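Local coordinates for putative flavoprotein (Bacteroides eggerthii, PDB 4ICI), which binds flavin mononucleotide and probably serves as a flavodoxin-like electron-transfer protein, at residues F21-T26 and A54-N59; W98-P103 and G127-G132; I105-I110 and K139-D144. One frame throughout, in Å; residues are numbered along the deposited sequence.

Interaction 1 (F21-T26 and A54-N59). With FMN (flavin mononucleotide), chain B; EDO (1,2-ethanediol), chain E.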
# COMPACT_ATOMS: atom_id res chain seq x y z
N PHE A 21 0.49 1.38 -4.62
CA PHE A 21 -0.48 1.69 -5.66
C PHE A 21 -0.83 3.18 -5.54
O PHE A 21 -1.04 3.70 -4.44
CB PHE A 21 -1.73 0.83 -5.46
CG PHE A 21 -2.91 1.24 -6.31
CD1 PHE A 21 -2.84 1.23 -7.69
CD2 PHE A 21 -4.09 1.62 -5.72
CE1 PHE A 21 -3.90 1.62 -8.45
CE2 PHE A 21 -5.16 2.00 -6.48
CZ PHE A 21 -5.06 2.00 -7.86
N SER A 22 -0.89 3.85 -6.68
CA SER A 22 -1.30 5.24 -6.74
C SER A 22 -2.11 5.45 -8.00
O SER A 22 -1.63 5.15 -9.10
CB SER A 22 -0.08 6.13 -6.74
OG SER A 22 -0.45 7.51 -6.69
N ALA A 23 -3.32 5.96 -7.85
CA ALA A 23 -4.17 6.24 -9.01
C ALA A 23 -3.99 7.65 -9.56
O ALA A 23 -4.06 7.84 -10.79
CB ALA A 23 -5.64 5.98 -8.67
N THR A 24 -3.79 8.63 -8.67
CA THR A 24 -3.56 10.02 -9.10
C THR A 24 -2.28 10.68 -8.60
O THR A 24 -2.16 11.92 -8.63
CB THR A 24 -4.76 10.93 -8.77
OG1 THR A 24 -5.16 10.80 -7.42
CG2 THR A 24 -5.96 10.64 -9.72
N GLY A 25 -1.30 9.88 -8.18
CA GLY A 25 0.02 10.39 -7.89
C GLY A 25 0.33 10.72 -6.44
O GLY A 25 1.49 10.86 -6.08
N THR A 26 -0.70 10.90 -5.61
CA THR A 26 -0.50 11.37 -4.24
C THR A 26 0.30 10.35 -3.42
O THR A 26 1.25 10.68 -2.72
CB THR A 26 -1.84 11.66 -3.53
OG1 THR A 26 -2.68 12.44 -4.38
CG2 THR A 26 -1.63 12.41 -2.21
N ALA A 54 -13.25 8.48 -14.57
CA ALA A 54 -14.56 7.89 -14.41
C ALA A 54 -14.53 6.70 -13.45
O ALA A 54 -15.43 6.54 -12.62
CB ALA A 54 -15.12 7.47 -15.77
N ASP A 55 -13.51 5.86 -13.59
CA ASP A 55 -13.34 4.72 -12.71
C ASP A 55 -13.30 5.13 -11.24
O ASP A 55 -13.72 4.36 -10.36
CB ASP A 55 -12.05 3.96 -13.00
CG ASP A 55 -12.07 3.17 -14.31
OD1 ASP A 55 -13.14 2.90 -14.89
OD2 ASP A 55 -10.95 2.75 -14.68
N LEU A 56 -12.71 6.30 -10.99
CA LEU A 56 -12.50 6.82 -9.63
C LEU A 56 -13.65 7.66 -9.07
O LEU A 56 -13.53 8.25 -8.00
CB LEU A 56 -11.20 7.63 -9.62
CG LEU A 56 -9.95 6.84 -10.02
CD1 LEU A 56 -8.71 7.78 -10.26
CD2 LEU A 56 -9.61 5.72 -9.03
N ASP A 57 -14.79 7.67 -9.76
CA ASP A 57 -15.91 8.49 -9.35
C ASP A 57 -16.67 7.79 -8.23
O ASP A 57 -17.52 6.92 -8.46
CB ASP A 57 -16.84 8.80 -10.53
CG ASP A 57 -17.95 9.79 -10.17
OD1 ASP A 57 -18.05 10.16 -8.97
OD2 ASP A 57 -18.72 10.19 -11.09
N TRP A 58 -16.37 8.20 -7.00
CA TRP A 58 -17.05 7.63 -5.82
C TRP A 58 -18.51 8.04 -5.66
O TRP A 58 -19.20 7.48 -4.81
CB TRP A 58 -16.26 7.96 -4.53
CG TRP A 58 -16.20 9.40 -4.25
CD1 TRP A 58 -17.23 10.21 -3.80
CD2 TRP A 58 -15.07 10.25 -4.40
NE1 TRP A 58 -16.79 11.49 -3.67
CE2 TRP A 58 -15.47 11.55 -4.02
CE3 TRP A 58 -13.76 10.03 -4.79
CZ2 TRP A 58 -14.59 12.63 -4.04
CZ3 TRP A 58 -12.88 11.11 -4.82
CH2 TRP A 58 -13.30 12.40 -4.44
N ASN A 59 -18.97 8.97 -6.49
CA ASN A 59 -20.39 9.37 -6.49
C ASN A 59 -21.23 8.53 -7.45
O ASN A 59 -22.46 8.66 -7.52
CB ASN A 59 -20.51 10.87 -6.83
CG ASN A 59 -20.14 11.76 -5.66
OD1 ASN A 59 -20.54 11.51 -4.52
ND2 ASN A 59 -19.32 12.79 -5.94
N1 FMN B . -10.32 9.71 1.28
C2 FMN B . -10.65 9.53 2.60
O2 FMN B . -10.18 10.30 3.44
N3 FMN B . -11.51 8.51 2.96
C4 FMN B . -12.10 7.66 2.04
O4 FMN B . -12.81 6.74 2.49
C4A FMN B . -11.78 7.86 0.69
N5 FMN B . -12.37 7.04 -0.31
C5A FMN B . -11.99 7.26 -1.64
C6 FMN B . -12.53 6.45 -2.64
C7 FMN B . -12.17 6.62 -3.95
C7M FMN B . -12.71 5.71 -5.01
C8 FMN B . -11.26 7.60 -4.31
C8M FMN B . -10.89 7.81 -5.76
C9 FMN B . -10.73 8.43 -3.33
C9A FMN B . -11.07 8.26 -1.97
N10 FMN B . -10.53 9.08 -0.97
C10 FMN B . -10.88 8.87 0.35
C1' FMN B . -9.51 10.12 -1.32
C2' FMN B . -8.13 9.43 -1.52
O2' FMN B . -7.76 8.58 -0.46
C3' FMN B . -6.98 10.46 -1.61
O3' FMN B . -7.34 11.52 -2.56
C4' FMN B . -5.60 9.83 -1.94
O4' FMN B . -4.62 10.78 -1.58
C5' FMN B . -5.48 9.57 -3.49
O5' FMN B . -4.21 8.99 -3.67
P FMN B . -3.57 8.73 -5.11
O1P FMN B . -3.39 10.13 -5.72
O2P FMN B . -2.35 7.96 -4.94
O3P FMN B . -4.52 7.90 -5.97
C1 EDO E . 1.79 2.50 -10.83
O1 EDO E . 0.67 2.61 -11.73
C2 EDO E . 1.44 2.73 -9.35
O2 EDO E . 0.14 2.32 -8.99
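Leu56 sets both delta methyls against Ala23 CB and reaches Thr24 with one of them, at the margin of the flavodoxin-type phosphate-binding loop that follows strand 16-20. CD1 of Leu56 lies 3.9 Å from Ala23 CB and 4.0 Å from Thr24 CG2, while its CD2 is 4.0 Å from Ala23 CB. No hydrogen bond joins the two segments, and only 96 Å² is buried between them, so this is the loose, surface side of the contact.

The tight side is the grip of 21-26 on the FMN phosphate. Three hydroxyls and three backbone N-H groups share its oxygens: Ser22 OG meets O2P at 2.6 Å, the amides of Ala23 and Thr24 both point to O3P, and O1P takes the amide and hydroxyl of Thr26 as well as Thr24 OG1. Gly25 is the N-cap of helix 26-38, so the phosphate sits at the helix's amino end, where the dipole would probably favour a negative charge.

Segment 54-59 touches the dimethylbenzene part of the ring system. Leu56 O is 3.5 Å from the C8M methyl, and the six-membered ring of Trp58 lies obliquely against the flavin, its CE3 3.5 Å from C8. In the phosphate loop, a chi1 of 50° sets Thr24 OG1 between backbone N and carbonyl carbon, bringing it 2.5 Å from FMN O1P.

Interaction 2 (W98-P103 and G127-G132); sequences WWDLAP and GGSSIG. With FMN (flavin mononucleotide), chain B.
Asp100 and Ser130 meet mainly through water. The carboxylate OD1 of Asp100 stays 3.8 Å from Ser130 O, and two waters link these acceptors: water 1 is 2.8 Å from each, while water 2 also bonds Ser130 OG. Each water has more acceptors near it than hydrogens to give, so not all of these bonds need be made at once. The dry contact is slight, with Ser129 CB near the same carboxylate oxygen.

Hydrogen bonds to the isoalloxazine form the second group. The type I' turn from Trp98 to Leu101 presents two amides: Trp99 N donates to FMN N5 (2.9 Å, 160°), and Asp100 N donates to FMN O4. From the other segment, Gly127 N donates to N1 and Ser129 N to O2 (2.7 Å, 173°), while N3 gives its proton to Ser129 OG. Acceptance at N5 is consistent with an unprotonated nitrogen there, and donors at N1 and O2 would probably steady negative charge on a reduced flavin.

The third kind is aromatic. With CG anti to its carbonyl carbon (chi1 -75°), Trp98 brings its indole face nearly parallel to the dimethylbenzene ring, CD1 3.5 Å from both C7 and C8; Pro103 CG lies over the rim of the opposite face. An alanine in place of Trp98 would remove this plate and is likely to leave that end of the flavin and the proline ring without their shared partner.

Both segments are loops at the carboxyl ends of strands: 98-103 leads from strand 90-96 into helix 104-112, and strand 119-125 is followed by 127-132, which runs into helix 132-141.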
# COMPACT_ATOMS: atom_id res chain seq x y z
N TRP A 98 -9.58 4.09 0.03
CA TRP A 98 -10.82 4.06 -0.74
C TRP A 98 -11.91 3.45 0.14
O TRP A 98 -11.82 2.29 0.53
CB TRP A 98 -10.68 3.22 -2.01
CG TRP A 98 -9.91 3.82 -3.12
CD1 TRP A 98 -9.20 5.00 -3.13
CD2 TRP A 98 -9.68 3.22 -4.40
NE1 TRP A 98 -8.59 5.18 -4.35
CE2 TRP A 98 -8.87 4.10 -5.14
CE3 TRP A 98 -10.11 2.04 -5.01
CZ2 TRP A 98 -8.47 3.85 -6.45
CZ3 TRP A 98 -9.70 1.80 -6.31
CH2 TRP A 98 -8.89 2.70 -7.01
N TRP A 99 -12.93 4.26 0.46
CA TRP A 99 -14.01 3.82 1.34
C TRP A 99 -13.47 3.17 2.63
O TRP A 99 -13.95 2.13 3.09
CB TRP A 99 -14.92 2.86 0.57
CG TRP A 99 -15.60 3.51 -0.60
CD1 TRP A 99 -15.18 3.50 -1.92
CD2 TRP A 99 -16.78 4.33 -0.56
NE1 TRP A 99 -16.04 4.25 -2.68
CE2 TRP A 99 -17.03 4.76 -1.87
CE3 TRP A 99 -17.64 4.72 0.46
CZ2 TRP A 99 -18.11 5.59 -2.20
CZ3 TRP A 99 -18.73 5.54 0.14
CH2 TRP A 99 -18.95 5.96 -1.18
N ASP A 100 -12.49 3.84 3.23
CA ASP A 100 -11.85 3.42 4.50
C ASP A 100 -11.12 2.08 4.42
O ASP A 100 -10.87 1.46 5.46
CB ASP A 100 -12.89 3.43 5.65
CG ASP A 100 -12.32 3.87 6.99
OD1 ASP A 100 -11.15 4.34 7.07
OD2 ASP A 100 -13.08 3.68 7.97
N LEU A 101 -10.77 1.67 3.21
CA LEU A 101 -10.10 0.40 2.97
C LEU A 101 -8.91 0.56 2.03
O LEU A 101 -8.78 1.57 1.34
CB LEU A 101 -11.08 -0.61 2.33
CG LEU A 101 -12.26 -1.07 3.18
CD1 LEU A 101 -13.30 -1.76 2.26
CD2 LEU A 101 -11.79 -1.97 4.34
N ALA A 102 -8.07 -0.46 1.98
CA ALA A 102 -7.11 -0.58 0.88
C ALA A 102 -7.84 -0.93 -0.41
O ALA A 102 -8.73 -1.78 -0.42
CB ALA A 102 -6.09 -1.67 1.17
N PRO A 103 -7.46 -0.29 -1.53
CA PRO A 103 -7.94 -0.77 -2.83
C PRO A 103 -7.67 -2.25 -3.03
O PRO A 103 -6.65 -2.77 -2.54
CB PRO A 103 -7.14 0.10 -3.82
CG PRO A 103 -6.79 1.35 -3.05
CD PRO A 103 -6.55 0.85 -1.65
N GLY A 127 -8.03 11.63 1.86
CA GLY A 127 -8.70 12.92 1.97
C GLY A 127 -9.08 13.31 3.38
O GLY A 127 -9.87 14.25 3.56
N GLY A 128 -8.54 12.61 4.38
CA GLY A 128 -8.89 12.86 5.78
C GLY A 128 -8.99 11.62 6.65
O GLY A 128 -8.71 11.67 7.87
N SER A 129 -9.44 10.51 6.06
CA SER A 129 -9.57 9.29 6.85
C SER A 129 -8.22 8.87 7.39
O SER A 129 -7.19 9.00 6.72
CB SER A 129 -10.12 8.15 6.02
OG SER A 129 -11.49 8.36 5.72
N SER A 130 -8.24 8.28 8.58
CA SER A 130 -7.06 7.67 9.17
C SER A 130 -6.78 6.34 8.48
O SER A 130 -7.65 5.74 7.84
CB SER A 130 -7.26 7.44 10.66
OG SER A 130 -8.31 6.54 10.88
N ILE A 131 -5.57 5.86 8.64
CA ILE A 131 -5.20 4.57 8.09
C ILE A 131 -5.74 3.39 8.87
O ILE A 131 -5.78 2.28 8.34
CB ILE A 131 -3.65 4.42 7.96
CG1 ILE A 131 -3.27 3.30 6.96
CG2 ILE A 131 -2.97 4.26 9.34
CD1 ILE A 131 -1.77 3.23 6.65
N GLY A 132 -6.14 3.60 10.12
CA GLY A 132 -6.41 2.50 11.02
C GLY A 132 -7.35 1.42 10.52
O GLY A 132 -7.04 0.22 10.63
N1 FMN B . -10.32 9.71 1.28
C2 FMN B . -10.65 9.53 2.60
O2 FMN B . -10.18 10.30 3.44
N3 FMN B . -11.51 8.51 2.96
C4 FMN B . -12.10 7.66 2.04
O4 FMN B . -12.81 6.74 2.49
C4A FMN B . -11.78 7.86 0.69
N5 FMN B . -12.37 7.04 -0.31
C5A FMN B . -11.99 7.26 -1.64
C6 FMN B . -12.53 6.45 -2.64
C7 FMN B . -12.17 6.62 -3.95
C7M FMN B . -12.71 5.71 -5.01
C8 FMN B . -11.26 7.60 -4.31
C8M FMN B . -10.89 7.81 -5.76
C9 FMN B . -10.73 8.43 -3.33
C9A FMN B . -11.07 8.26 -1.97
N10 FMN B . -10.53 9.08 -0.97
C10 FMN B . -10.88 8.87 0.35
C1' FMN B . -9.51 10.12 -1.32
C2' FMN B . -8.13 9.43 -1.52
O2' FMN B . -7.76 8.58 -0.46
C3' FMN B . -6.98 10.46 -1.61
O3' FMN B . -7.34 11.52 -2.56
C4' FMN B . -5.60 9.83 -1.94
O4' FMN B . -4.62 10.78 -1.58
C5' FMN B . -5.48 9.57 -3.49
O5' FMN B . -4.21 8.99 -3.67
P FMN B . -3.57 8.73 -5.11
O1P FMN B . -3.39 10.13 -5.72
O2P FMN B . -2.35 7.96 -4.94
O3P FMN B . -4.52 7.90 -5.97
O HOH W 1 -8.53 3.34 6.74
O HOH W 2 -9.79 4.50 9.58

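Interaction 3 (I105-I110 and K139-D144); sequences IINTFI and KKTYPD
Tyr142 and Ile110 form a CH-pi contact backed by a hydrogen bond from Asn107, joining two helices at the place where helix 132-141 ends. Ile110 CG2 stands 3.6 Å from the centroid of the tyrosine ring and only 3° off its normal, practically over the centre. The delta methyl extends the apolar contact toward one side of the ring, Ile110 CD1 being 3.8 Å from Tyr142 CE2. Over the opposite face lies Thr141 CG2, displaced toward the rim, so the aromatic ring is sandwiched between an isoleucine and its own sequence neighbour.

Helices 104-112 and 132-141 are successive connections of the flavodoxin-like fold, the first linking strand 90-96 to 119-125 and the second 119-125 to 146-152, and they pack side by side on the parallel sheet. Ile110 also touches Ile93 and Trp147, and thus joins the tyrosine to strands beneath.

The tyrosine hydroxyl is held chiefly by Glu111 OE2; Asn107 ND2 also donates to Tyr142 OH, at 3.0 Å and 157°. The oxygen lies near the amide plane of Asn107, as a well-directed bond requires, although the amide and ring planes are turned well away from each other. The same ND2 also gives a hydrogen to water 3, at 3.0 Å, which in turn donates to Thr141 OG1, itself tied to Val137 O. Tyr142, the first residue past helix 132-141 to leave helical backbone angles, carries CG anti to its carbonyl carbon (chi1 -56°), a rotation that sends the ring across to the neighbouring helix.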
# COMPACT_ATOMS: atom_id res chain seq x y z
N ILE A 105 -6.57 -3.94 -5.41
CA ILE A 105 -5.29 -4.31 -6.02
C ILE A 105 -4.19 -4.58 -4.99
O ILE A 105 -3.26 -5.31 -5.25
CB ILE A 105 -4.84 -3.25 -7.08
CG1 ILE A 105 -3.83 -3.84 -8.08
CG2 ILE A 105 -4.36 -1.97 -6.39
CD1 ILE A 105 -3.56 -2.95 -9.28
N ILE A 106 -4.35 -4.03 -3.78
CA ILE A 106 -3.43 -4.36 -2.70
C ILE A 106 -3.57 -5.84 -2.31
O ILE A 106 -2.57 -6.52 -2.06
CB ILE A 106 -3.63 -3.42 -1.49
CG1 ILE A 106 -3.27 -1.97 -1.88
CG2 ILE A 106 -2.77 -3.89 -0.31
CD1 ILE A 106 -1.85 -1.75 -2.53
N ASN A 107 -4.80 -6.34 -2.29
CA ASN A 107 -5.02 -7.77 -2.08
C ASN A 107 -4.38 -8.59 -3.22
O ASN A 107 -3.76 -9.63 -2.99
CB ASN A 107 -6.51 -8.10 -1.97
CG ASN A 107 -7.20 -7.33 -0.86
OD1 ASN A 107 -7.65 -6.18 -1.06
ND2 ASN A 107 -7.30 -7.93 0.32
N THR A 108 -4.52 -8.13 -4.47
CA THR A 108 -3.86 -8.83 -5.58
C THR A 108 -2.35 -8.90 -5.35
O THR A 108 -1.73 -9.97 -5.52
CB THR A 108 -4.13 -8.17 -6.93
OG1 THR A 108 -5.53 -7.91 -7.03
CG2 THR A 108 -3.62 -9.03 -8.09
N PHE A 109 -1.76 -7.79 -4.92
CA PHE A 109 -0.35 -7.75 -4.64
C PHE A 109 0.07 -8.75 -3.55
O PHE A 109 1.00 -9.57 -3.74
CB PHE A 109 0.10 -6.34 -4.22
CG PHE A 109 1.51 -6.30 -3.72
CD1 PHE A 109 2.58 -6.46 -4.58
CD2 PHE A 109 1.77 -6.11 -2.35
CE1 PHE A 109 3.88 -6.47 -4.11
CE2 PHE A 109 3.08 -6.13 -1.90
CZ PHE A 109 4.11 -6.31 -2.77
N ILE A 110 -0.62 -8.69 -2.41
CA ILE A 110 -0.26 -9.53 -1.26
C ILE A 110 -0.40 -11.01 -1.63
O ILE A 110 0.45 -11.82 -1.27
CB ILE A 110 -1.11 -9.17 -0.03
CG1 ILE A 110 -0.71 -7.79 0.50
CG2 ILE A 110 -0.99 -10.25 1.09
CD1 ILE A 110 -1.71 -7.21 1.46
N LYS A 139 -4.73 -6.65 8.24
CA LYS A 139 -4.12 -7.54 9.24
C LYS A 139 -5.02 -8.75 9.51
O LYS A 139 -4.54 -9.87 9.59
CB LYS A 139 -3.80 -6.76 10.51
CG LYS A 139 -3.11 -7.57 11.58
CD LYS A 139 -2.61 -6.68 12.74
CE LYS A 139 -1.92 -7.52 13.81
NZ LYS A 139 -1.36 -6.65 14.91
N LYS A 140 -6.33 -8.52 9.57
CA LYS A 140 -7.28 -9.60 9.78
C LYS A 140 -7.40 -10.52 8.57
O LYS A 140 -7.66 -11.72 8.71
CB LYS A 140 -8.64 -9.06 10.19
CG LYS A 140 -8.68 -8.44 11.58
CD LYS A 140 -10.05 -7.84 11.89
CE LYS A 140 -10.15 -7.29 13.30
NZ LYS A 140 -10.05 -8.41 14.31
N THR A 141 -7.25 -9.95 7.38
CA THR A 141 -7.31 -10.75 6.15
C THR A 141 -6.07 -11.65 5.96
O THR A 141 -6.18 -12.78 5.48
CB THR A 141 -7.47 -9.85 4.90
OG1 THR A 141 -8.57 -8.96 5.09
CG2 THR A 141 -7.67 -10.69 3.63
N TYR A 142 -4.92 -11.15 6.40
CA TYR A 142 -3.63 -11.83 6.19
C TYR A 142 -2.91 -11.98 7.53
O TYR A 142 -1.83 -11.41 7.76
CB TYR A 142 -2.78 -11.07 5.20
CG TYR A 142 -3.50 -10.87 3.88
CD1 TYR A 142 -3.76 -11.94 3.05
CD2 TYR A 142 -3.93 -9.61 3.48
CE1 TYR A 142 -4.47 -11.77 1.85
CE2 TYR A 142 -4.62 -9.43 2.30
CZ TYR A 142 -4.89 -10.52 1.48
OH TYR A 142 -5.58 -10.35 0.31
N PRO A 143 -3.49 -12.76 8.44
CA PRO A 143 -2.97 -12.78 9.81
C PRO A 143 -1.65 -13.52 9.99
O PRO A 143 -1.01 -13.34 11.04
CB PRO A 143 -4.09 -13.49 10.59
CG PRO A 143 -4.69 -14.40 9.58
CD PRO A 143 -4.75 -13.50 8.37
N ASP A 144 -1.25 -14.30 9.00
CA ASP A 144 0.03 -15.00 9.06
C ASP A 144 1.21 -14.11 8.78
O ASP A 144 2.34 -14.49 9.08
CB ASP A 144 0.08 -16.18 8.09
CG ASP A 144 -0.85 -17.28 8.44
OD1 ASP A 144 -0.95 -17.69 9.59
OD2 ASP A 144 -1.51 -17.79 7.50
O HOH W 3 -9.06 -7.54 2.74

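In the fold
Interactions 1 and 2 build two sides of one FMN site: interaction 1 holds the phosphate and touches the dimethylbenzene end, interaction 2 binds the polar edge and covers the dimethylbenzene face with Trp98. Their centres are 13 Å apart and they meet directly, Leu56 CD2 lying 3.4 Å from Trp98 CZ2 and Phe21 CD2 3.8 Å from Pro103 CG. Phe21 also connects interaction 1 with interaction 3, its CG 3.5 Å from Ile105 CG2, although those centres are 20 Å apart. Interactions 2 and 3 interleave along the chain, the loops of one leading into the helices of the other. Interaction 3 stands back from the cofactor, the Asn107 side chain about 14 Å from FMN.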